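Local coordinates for putative lipoprotein (Bacteroides fragilis, PDB 3QNK) that probably binds glycans at the outer membrane as a SusD-family lipoprotein, helping a partner transporter take them up, at residues B[276-281]-B[471-476]; B[303-308]-B[478-483]. One frame throughout, in Å; residues are numbered along the deposited sequence.

Interaction 1 (B[276-281]-B[471-476]); sequences PTQELI and HGVRFV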
loop_
_atom_site.group_PDB
_atom_site.type_symbol
_atom_site.label_atom_id
_atom_site.label_comp_id
_atom_site.label_asym_id
_atom_site.label_seq_id
_atom_site.Cartn_x
_atom_site.Cartn_y
_atom_site.Cartn_z
ATOM N N PRO B 276 -20.387 -7.749 19.052
ATOM C CA PRO B 276 -21.116 -9.033 18.993
ATOM C C PRO B 276 -22.635 -8.803 18.852
ATOM O O PRO B 276 -23.172 -7.881 19.466
ATOM C CB PRO B 276 -20.765 -9.698 20.328
ATOM C CG PRO B 276 -19.465 -9.111 20.719
ATOM C CD PRO B 276 -19.462 -7.709 20.202
ATOM N N THR B 277 -23.311 -9.597 18.003
ATOM C CA THR B 277 -24.743 -9.452 17.732
ATOM C C THR B 277 -25.598 -10.218 18.723
ATOM O O THR B 277 -25.146 -11.160 19.379
ATOM C CB THR B 277 -25.047 -10.019 16.354
ATOM O OG1 THR B 277 -24.451 -11.321 16.313
ATOM C CG2 THR B 277 -24.517 -9.174 15.231
ATOM N N GLN B 278 -26.874 -9.889 18.760
ATOM C CA GLN B 278 -27.784 -10.626 19.601
ATOM C C GLN B 278 -27.886 -12.069 19.064
ATOM O O GLN B 278 -27.991 -13.002 19.853
ATOM C CB GLN B 278 -29.135 -9.906 19.667
ATOM C CG GLN B 278 -30.040 -10.397 20.776
ATOM C CD GLN B 278 -29.305 -10.501 22.084
ATOM O OE1 GLN B 278 -28.579 -9.580 22.495
ATOM N NE2 GLN B 278 -29.408 -11.663 22.709
ATOM N N GLU B 279 -27.720 -12.253 17.746
ATOM C CA GLU B 279 -27.749 -13.580 17.086
ATOM C C GLU B 279 -26.615 -14.479 17.586
ATOM O O GLU B 279 -26.829 -15.684 17.783
ATOM C CB GLU B 279 -27.670 -13.451 15.563
ATOM C CG GLU B 279 -28.999 -13.033 14.968
ATOM C CD GLU B 279 -29.339 -11.555 14.945
ATOM O OE1 GLU B 279 -28.500 -10.734 15.384
ATOM O OE2 GLU B 279 -30.468 -11.224 14.509
ATOM N N LEU B 280 -25.433 -13.894 17.816
ATOM C CA LEU B 280 -24.329 -14.644 18.377
ATOM C C LEU B 280 -24.567 -14.894 19.863
ATOM O O LEU B 280 -24.320 -16.009 20.324
ATOM C CB LEU B 280 -22.979 -13.939 18.173
ATOM C CG LEU B 280 -21.770 -14.583 18.843
ATOM C CD1 LEU B 280 -21.493 -16.021 18.311
ATOM C CD2 LEU B 280 -20.570 -13.702 18.714
ATOM N N ILE B 281 -25.053 -13.879 20.607
ATOM C CA ILE B 281 -25.297 -14.031 22.038
ATOM C C ILE B 281 -26.294 -15.176 22.248
ATOM O O ILE B 281 -26.075 -16.033 23.119
ATOM C CB ILE B 281 -25.739 -12.674 22.679
ATOM C CG1 ILE B 281 -24.519 -11.864 23.157
ATOM C CG2 ILE B 281 -26.655 -12.888 23.880
ATOM C CD1 ILE B 281 -23.574 -11.420 22.182
ATOM N N HIS B 471 -29.424 -7.968 15.108
ATOM C CA HIS B 471 -29.969 -7.310 16.272
ATOM C C HIS B 471 -28.930 -7.061 17.363
ATOM O O HIS B 471 -27.789 -7.513 17.283
ATOM C CB HIS B 471 -31.112 -8.181 16.821
ATOM C CG HIS B 471 -32.229 -8.351 15.843
ATOM N ND1 HIS B 471 -32.228 -9.380 14.912
ATOM C CD2 HIS B 471 -33.303 -7.558 15.614
ATOM C CE1 HIS B 471 -33.319 -9.204 14.182
ATOM N NE2 HIS B 471 -33.987 -8.113 14.560
ATOM N N GLY B 472 -29.367 -6.319 18.374
ATOM C CA GLY B 472 -28.588 -5.987 19.564
ATOM C C GLY B 472 -29.501 -5.581 20.698
ATOM O O GLY B 472 -30.706 -5.804 20.623
ATOM N N VAL B 473 -28.952 -5.004 21.753
ATOM C CA VAL B 473 -29.757 -4.529 22.875
ATOM C C VAL B 473 -29.474 -3.032 23.119
ATOM O O VAL B 473 -28.440 -2.511 22.702
ATOM C CB VAL B 473 -29.651 -5.367 24.186
ATOM C CG1 VAL B 473 -30.109 -6.800 23.954
ATOM C CG2 VAL B 473 -28.247 -5.314 24.802
ATOM N N ARG B 474 -30.419 -2.358 23.778
ATOM C CA ARG B 474 -30.382 -0.955 24.154
ATOM C C ARG B 474 -30.983 -0.871 25.533
ATOM O O ARG B 474 -32.073 -1.402 25.734
ATOM C CB ARG B 474 -31.185 -0.164 23.123
ATOM C CG ARG B 474 -31.360 1.288 23.375
ATOM C CD ARG B 474 -32.215 1.864 22.259
ATOM N NE ARG B 474 -33.592 2.088 22.708
ATOM C CZ ARG B 474 -34.673 1.967 21.946
ATOM N NH1 ARG B 474 -34.561 1.626 20.666
ATOM N NH2 ARG B 474 -35.871 2.200 22.449
ATOM N N PHE B 475 -30.276 -0.264 26.495
ATOM C CA PHE B 475 -30.775 -0.146 27.869
ATOM C C PHE B 475 -31.581 1.132 28.063
ATOM O O PHE B 475 -31.191 2.230 27.648
ATOM C CB PHE B 475 -29.656 -0.263 28.900
ATOM C CG PHE B 475 -29.311 -1.725 29.136
ATOM C CD1 PHE B 475 -28.608 -2.460 28.175
ATOM C CD2 PHE B 475 -29.688 -2.366 30.314
ATOM C CE1 PHE B 475 -28.331 -3.812 28.370
ATOM C CE2 PHE B 475 -29.402 -3.720 30.506
ATOM C CZ PHE B 475 -28.741 -4.433 29.528
ATOM N N VAL B 476 -32.759 0.948 28.654
ATOM C CA VAL B 476 -33.738 2.008 28.934
ATOM C C VAL B 476 -33.692 2.372 30.441
ATOM O O VAL B 476 -34.275 3.374 30.855
ATOM C CB VAL B 476 -35.168 1.642 28.443
ATOM C CG1 VAL B 476 -35.181 1.441 26.931
ATOM C CG2 VAL B 476 -35.722 0.413 29.156
#
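The start of helix 278-283 meets the outer strand 469-475 most closely at Gln278 and Gly472, whose CA atoms lie 4.7 Å apart, and one backbone bond joins the two elements: Gln278 N donates to His471 O over 2.9 Å. Although that N-H points almost straight at the oxygen (173°), it approaches from above the carbonyl plane.

Glu279 supplies the main side-chain grip. Its carboxylate takes two N-H groups of the same residue, OE1 accepting from the backbone N of His471 at 2.9 Å and OE2 from the imidazole ND1 of His471 at 2.6 Å. The first bond uses the syn lone pair of OE1; in the second the donor sits on the syn side of OE2, somewhat out of the carboxylate plane, while OE2 itself lies close to the plane of the ring, at its edge. A bend at chi2 (84°) curls the glutamate back to the strand, and the carboxylate and imidazole planes end 33° apart.

Gln278 sends its CB against the peptide of His471, 3.6 Å from His471 O, and its OE1 comes within 3.5 Å of Val473 CG1. The amide is held by other partners, OE1 by Tyr359 and NE2 by Asp282. At the N-cap, Thr277 OG1 accepts from Leu280 N over 3.1 Å and also bonds to Asp44 O.

The carboxylate holds a proton on ND1 of His471 and would probably also favour a protonated imidazole; the bond restrains the rotation of the ring. The paired oxygens bind strand backbone and side chain together, so this largely buried junction of helix and sheet edge is chiefly polar.

Interaction 2 (B[303-308]-B[478-483]); sequences VFDINT and PTEFKV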
loop_
_atom_site.group_PDB
_atom_site.type_symbol
_atom_site.label_atom_id
_atom_site.label_comp_id
_atom_site.label_asym_id
_atom_site.label_seq_id
_atom_site.Cartn_x
_atom_site.Cartn_y
_atom_site.Cartn_z
ATOM N N VAL B 303 -39.974 -4.836 26.911
ATOM C CA VAL B 303 -38.929 -4.469 27.853
ATOM C C VAL B 303 -38.599 -5.671 28.737
ATOM O O VAL B 303 -39.500 -6.321 29.280
ATOM C CB VAL B 303 -39.310 -3.224 28.674
ATOM C CG1 VAL B 303 -38.197 -2.835 29.640
ATOM C CG2 VAL B 303 -39.651 -2.037 27.764
ATOM N N PHE B 304 -37.305 -5.979 28.843
ATOM C CA PHE B 304 -36.796 -7.037 29.682
ATOM C C PHE B 304 -35.990 -6.493 30.830
ATOM O O PHE B 304 -35.370 -5.448 30.693
ATOM C CB PHE B 304 -35.916 -7.977 28.894
ATOM C CG PHE B 304 -36.570 -8.503 27.652
ATOM C CD1 PHE B 304 -37.336 -9.675 27.692
ATOM C CD2 PHE B 304 -36.408 -7.847 26.430
ATOM C CE1 PHE B 304 -37.925 -10.176 26.532
ATOM C CE2 PHE B 304 -36.971 -8.364 25.272
ATOM C CZ PHE B 304 -37.719 -9.527 25.324
ATOM N N ASP B 305 -35.987 -7.213 31.962
ATOM C CA ASP B 305 -35.184 -6.887 33.129
ATOM C C ASP B 305 -34.085 -7.911 33.208
ATOM O O ASP B 305 -34.357 -9.111 33.279
ATOM C CB ASP B 305 -36.023 -6.864 34.411
ATOM C CG ASP B 305 -35.291 -6.296 35.613
ATOM O OD1 ASP B 305 -34.337 -6.961 36.101
ATOM O OD2 ASP B 305 -35.679 -5.190 36.079
ATOM N N ILE B 306 -32.840 -7.438 33.181
ATOM C CA ILE B 306 -31.614 -8.234 33.191
ATOM C C ILE B 306 -31.600 -9.261 34.351
ATOM O O ILE B 306 -30.941 -10.288 34.258
ATOM C CB ILE B 306 -30.418 -7.238 33.250
ATOM C CG1 ILE B 306 -29.260 -7.722 32.423
ATOM C CG2 ILE B 306 -30.003 -6.786 34.669
ATOM C CD1 ILE B 306 -28.125 -6.684 32.298
ATOM N N ASN B 307 -32.362 -8.987 35.416
ATOM C CA ASN B 307 -32.440 -9.820 36.603
ATOM C C ASN B 307 -33.666 -10.730 36.614
ATOM O O ASN B 307 -33.546 -11.828 37.144
ATOM C CB ASN B 307 -32.374 -8.964 37.871
ATOM C CG ASN B 307 -31.030 -8.240 38.026
ATOM O OD1 ASN B 307 -30.966 -7.017 38.243
ATOM N ND2 ASN B 307 -29.908 -8.964 37.886
ATOM N N THR B 308 -34.821 -10.330 36.041
ATOM C CA THR B 308 -35.995 -11.222 36.029
ATOM C C THR B 308 -35.735 -12.300 34.973
ATOM O O THR B 308 -35.682 -13.488 35.311
ATOM C CB THR B 308 -37.316 -10.490 35.909
ATOM O OG1 THR B 308 -37.484 -10.043 34.582
ATOM C CG2 THR B 308 -37.425 -9.331 36.880
ATOM N N PRO B 478 -30.991 1.228 34.326
ATOM C CA PRO B 478 -29.789 0.461 34.716
ATOM C C PRO B 478 -29.982 -1.053 34.694
ATOM O O PRO B 478 -28.998 -1.788 34.687
ATOM C CB PRO B 478 -29.536 0.911 36.162
ATOM C CG PRO B 478 -30.175 2.188 36.272
ATOM C CD PRO B 478 -31.416 2.110 35.431
ATOM N N THR B 479 -31.241 -1.514 34.683
ATOM C CA THR B 479 -31.594 -2.928 34.788
ATOM C C THR B 479 -32.394 -3.452 33.560
ATOM O O THR B 479 -32.440 -4.661 33.349
ATOM C CB THR B 479 -32.369 -3.091 36.117
ATOM O OG1 THR B 479 -32.532 -4.461 36.436
ATOM C CG2 THR B 479 -33.717 -2.379 36.125
ATOM N N GLU B 480 -32.984 -2.558 32.748
ATOM C CA GLU B 480 -33.840 -2.941 31.633
ATOM C C GLU B 480 -33.345 -2.515 30.287
ATOM O O GLU B 480 -32.788 -1.426 30.130
ATOM C CB GLU B 480 -35.238 -2.355 31.800
ATOM C CG GLU B 480 -35.933 -2.762 33.076
ATOM C CD GLU B 480 -36.914 -1.715 33.556
ATOM O OE1 GLU B 480 -36.483 -0.558 33.761
ATOM O OE2 GLU B 480 -38.112 -2.046 33.712
ATOM N N PHE B 481 -33.704 -3.342 29.281
ATOM C CA PHE B 481 -33.339 -3.202 27.882
ATOM C C PHE B 481 -34.457 -3.652 26.947
ATOM O O PHE B 481 -35.379 -4.359 27.357
ATOM C CB PHE B 481 -32.061 -4.016 27.591
ATOM C CG PHE B 481 -32.237 -5.510 27.662
ATOM C CD1 PHE B 481 -32.112 -6.185 28.871
ATOM C CD2 PHE B 481 -32.529 -6.246 26.521
ATOM C CE1 PHE B 481 -32.320 -7.574 28.944
ATOM C CE2 PHE B 481 -32.726 -7.631 26.591
ATOM C CZ PHE B 481 -32.615 -8.288 27.798
ATOM N N LYS B 482 -34.339 -3.209 25.677
ATOM C CA LYS B 482 -35.150 -3.518 24.498
ATOM C C LYS B 482 -34.210 -4.165 23.463
ATOM O O LYS B 482 -33.014 -3.840 23.452
ATOM C CB LYS B 482 -35.792 -2.233 23.917
ATOM C CG LYS B 482 -36.984 -1.641 24.684
ATOM C CD LYS B 482 -37.263 -0.235 24.150
ATOM C CE LYS B 482 -38.557 0.414 24.596
ATOM N NZ LYS B 482 -39.280 1.050 23.453
ATOM N N VAL B 483 -34.739 -5.061 22.586
ATOM C CA VAL B 483 -33.956 -5.670 21.493
ATOM C C VAL B 483 -34.078 -4.735 20.299
ATOM O O VAL B 483 -35.167 -4.266 19.990
ATOM C CB VAL B 483 -34.367 -7.140 21.172
ATOM C CG1 VAL B 483 -33.540 -7.718 20.019
ATOM C CG2 VAL B 483 -34.247 -8.014 22.427
#
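Phe304 and Phe481 form an antiparallel hydrogen-bonded pair, and backbone bonds dominate this short ladder, which adds edge strand 304-305 to the central strand 480-488 of a three-stranded antiparallel sheet at the protein surface. Phe304 N gives its proton to Phe481 O over 2.9 Å at 177°, and Phe481 N returns one to Phe304 O over 3.0 Å. The next pair, Asp305 with Glu480, is non-hydrogen-bonded, its CA atoms 4.4 Å apart. Beyond it, Ile306 N donates to Thr479 O over 2.8 Å, carrying the ladder past the end of strand 304-305. Glu480 CA adds a C-H...O contact to Phe304 O.

Aromatic and aliphatic packing centres on the face bearing Phe304 and Phe481. The Phe304 CB lies over one face of the Phe481 ring, toward its rim and 3.8 Å from its centroid, a CH-pi contact. The two rings lie roughly parallel (25°) but strongly offset, centroids 5.3 Å apart, leaving little of one over the other. A chi1 of 69° sets Phe481 CG between the backbone N and carbonyl carbon, with one ring face against Phe304 CB. Phe304 CE2 reaches Val483 CG2, and the rings of Phe304 and Tyr295 meet edge-to-face. Away from the rings, Val303 CG1 packs on Glu480 CB.

Polar side chains gather on the Asp305 side. Asp305 OD1 accepts from Asn307 N over 2.9 Å through its anti lone pair, closing an Asx turn. The hydroxyl of Thr479 sits near both carboxylate oxygens, a weak interaction whose choice of acceptor is unsettled. Glu480 OE1 is bound by Ser477.

The rings thus lie on one face and the carboxylates on the other, where the Asp305 bond to Asn307 N is consistent with stabilising the turn just after the pairing. The like charges of Asp305 and Glu480 probably disfavour each other, although Asn307 N would partly offset that of Asp305.

Overall arrangement
From the N terminus the chain first reaches helix 278-283, then strand 304-305, and after a long excursion through several helices returns in succession to strands 469-475 and 480-488. Interaction 1 closes the loop from 276-281 to 471-476, and interaction 2 the loop from 303-308 to 478-483; because their segments alternate, the two loops cross. The returning strands are neighbours, with Arg474 O 2.9 Å from Lys482 N in a probable hydrogen bond, so both contacts reach one three-stranded antiparallel sheet. Strand 480-488 is central: interaction 2 adds strand 304-305 on one flank, while interaction 1 sets the helix against the outer strand 469-475.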